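Local coordinates for DNA/RNA-binding protein Alba (Thermoplasma volcanium, PDB 4Z9E), which probably binds double-stranded DNA tightly but without sequence specificity and helps to compact the archaeal chromosome, at residues I64-E69 and S81-T86. Sequence-based numbering, arbitrary orientation.
Sequences IRLDTE and SSIEIT
R65 pairs with E84 and D67 with S82 as antiparallel hydrogen-bonded pairs, the R65 N to E84 O bond (2.9 Å) being nearly straight at 170°. On the face of R65, D67 and E84 a salt-bridge network forms. R65 bends at chi2 and chi3, which brings NH1 2.7 Å from D67 OD2, a salt bridge whose hydrogen bond is weak. E84 carries its CG anti to the backbone N (chi1 175°) and runs extended beside R65; its OE1 lies 3.2 Å from R65 NH2 but well off the guanidinium plane, so charge alone joins them. A glutamine in place of E84 would probably leave R65 without this cross-strand countercharge. These strands, 60-69 and 80-88, form the beta hairpin of the Alba fold, with 60-69 outermost in the chain's own sheet. A water accepts from S82 OG (2.6 Å) and donates to D67 OD2 and R65 O, tying the two strands together. On the other face L66 CD2 meets I83 CG1 at 3.6 Å and I64 CG2 meets I83 CD1 at 3.8 Å, these side chains lying side by side. I83 touches I41 of helix 41-55, while I64 and L66 pack on L66 and I64 of the second subunit.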
loop_
_atom_site.group_PDB
_atom_site.type_symbol
_atom_site.label_atom_id
_atom_site.label_comp_id
_atom_site.label_asym_id
_atom_site.label_seq_id
_atom_site.Cartn_x
_atom_site.Cartn_y
_atom_site.Cartn_z
ATOM N N ILE A 64 0.956 6.329 -7.164
ATOM C CA ILE A 64 1.083 5.073 -6.458
ATOM C C ILE A 64 0.567 3.957 -7.369
ATOM O O ILE A 64 -0.568 4.026 -7.832
ATOM C CB ILE A 64 0.283 5.109 -5.142
ATOM C CG1 ILE A 64 0.779 6.241 -4.253
ATOM C CG2 ILE A 64 0.430 3.796 -4.399
ATOM C CD1 ILE A 64 -0.288 6.880 -3.388
ATOM N N ARG A 65 1.400 2.954 -7.651
ATOM C CA ARG A 65 0.967 1.792 -8.441
ATOM C C ARG A 65 0.944 0.521 -7.604
ATOM O O ARG A 65 1.914 0.208 -6.882
ATOM C CB ARG A 65 1.857 1.589 -9.672
ATOM C CG ARG A 65 1.706 2.687 -10.719
ATOM C CD ARG A 65 1.762 2.170 -12.160
ATOM N NE ARG A 65 3.114 1.780 -12.585
ATOM C CZ ARG A 65 3.570 0.526 -12.660
ATOM N NH1 ARG A 65 2.787 -0.505 -12.347
ATOM N NH2 ARG A 65 4.824 0.302 -13.060
ATOM N N LEU A 66 -0.157 -0.217 -7.692
ATOM C CA LEU A 66 -0.216 -1.533 -7.093
ATOM C C LEU A 66 -0.210 -2.598 -8.182
ATOM O O LEU A 66 -0.931 -2.457 -9.160
ATOM C CB LEU A 66 -1.454 -1.670 -6.227
ATOM C CG LEU A 66 -1.574 -0.659 -5.083
ATOM C CD1 LEU A 66 -2.852 -0.840 -4.270
ATOM C CD2 LEU A 66 -0.392 -0.787 -4.154
ATOM N N ASP A 67 0.604 -3.645 -8.013
ATOM C CA ASP A 67 0.671 -4.767 -8.965
ATOM C C ASP A 67 0.816 -6.101 -8.251
ATOM O O ASP A 67 0.916 -6.173 -7.023
ATOM C CB ASP A 67 1.876 -4.649 -9.912
ATOM C CG ASP A 67 1.851 -3.398 -10.755
ATOM O OD1 ASP A 67 0.769 -3.074 -11.289
ATOM O OD2 ASP A 67 2.925 -2.752 -10.910
ATOM N N THR A 68 0.833 -7.155 -9.053
ATOM C CA THR A 68 1.191 -8.493 -8.606
ATOM C C THR A 68 2.385 -8.965 -9.437
ATOM O O THR A 68 2.457 -8.725 -10.635
ATOM C CB THR A 68 -0.005 -9.444 -8.762
ATOM O OG1 THR A 68 -1.129 -8.855 -8.125
ATOM C CG2 THR A 68 0.231 -10.770 -8.097
ATOM N N GLU A 69 3.332 -9.613 -8.786
ATOM C CA GLU A 69 4.510 -10.124 -9.469
ATOM C C GLU A 69 4.549 -11.637 -9.340
ATOM O O GLU A 69 4.222 -12.182 -8.288
ATOM C CB GLU A 69 5.779 -9.471 -8.917
ATOM C CG GLU A 69 5.874 -7.981 -9.254
ATOM C CD GLU A 69 7.146 -7.300 -8.735
ATOM O OE1 GLU A 69 8.169 -7.993 -8.456
ATOM O OE2 GLU A 69 7.123 -6.049 -8.614
ATOM N N SER A 81 2.187 -9.353 -4.013
ATOM C CA SER A 81 1.782 -7.958 -4.230
ATOM C C SER A 81 2.999 -7.007 -4.212
ATOM O O SER A 81 4.001 -7.238 -3.523
ATOM C CB SER A 81 0.800 -7.521 -3.146
ATOM O OG SER A 81 -0.502 -8.061 -3.330
ATOM N N SER A 82 2.904 -5.922 -4.964
ATOM C CA SER A 82 3.974 -4.958 -5.000
ATOM C C SER A 82 3.429 -3.523 -5.049
ATOM O O SER A 82 2.308 -3.278 -5.539
ATOM C CB SER A 82 4.908 -5.248 -6.179
ATOM O OG SER A 82 4.581 -4.431 -7.276
ATOM N N ILE A 83 4.214 -2.583 -4.533
ATOM C CA ILE A 83 3.841 -1.174 -4.576
ATOM C C ILE A 83 5.029 -0.405 -5.110
ATOM O O ILE A 83 6.179 -0.772 -4.876
ATOM C CB ILE A 83 3.357 -0.630 -3.213
ATOM C CG1 ILE A 83 2.797 0.784 -3.352
ATOM C CG2 ILE A 83 4.489 -0.617 -2.214
ATOM C CD1 ILE A 83 2.092 1.310 -2.110
ATOM N N GLU A 84 4.717 0.636 -5.870
ATOM C CA GLU A 84 5.686 1.578 -6.363
ATOM C C GLU A 84 5.098 2.933 -6.011
ATOM O O GLU A 84 3.980 3.254 -6.440
ATOM C CB GLU A 84 5.844 1.406 -7.869
ATOM C CG GLU A 84 6.738 2.406 -8.574
ATOM C CD GLU A 84 6.696 2.257 -10.100
ATOM O OE1 GLU A 84 6.754 1.103 -10.605
ATOM O OE2 GLU A 84 6.602 3.294 -10.805
ATOM N N ILE A 85 5.827 3.693 -5.184
ATOM C CA ILE A 85 5.431 5.052 -4.760
ATOM C C ILE A 85 6.407 6.090 -5.325
ATOM O O ILE A 85 7.623 6.034 -5.066
ATOM C CB ILE A 85 5.385 5.201 -3.217
ATOM C CG1 ILE A 85 4.538 4.111 -2.572
ATOM C CG2 ILE A 85 4.829 6.553 -2.807
ATOM C CD1 ILE A 85 4.830 3.919 -1.095
ATOM N N THR A 86 5.867 7.034 -6.092
ATOM C CA THR A 86 6.654 8.114 -6.682
ATOM C C THR A 86 6.486 9.400 -5.886
ATOM O O THR A 86 5.378 9.887 -5.748
ATOM C CB THR A 86 6.226 8.391 -8.147
ATOM O OG1 THR A 86 6.351 7.188 -8.895
ATOM C CG2 THR A 86 7.093 9.462 -8.797
HETATM O O HOH W 1 3.783 -2.082 -8.198
#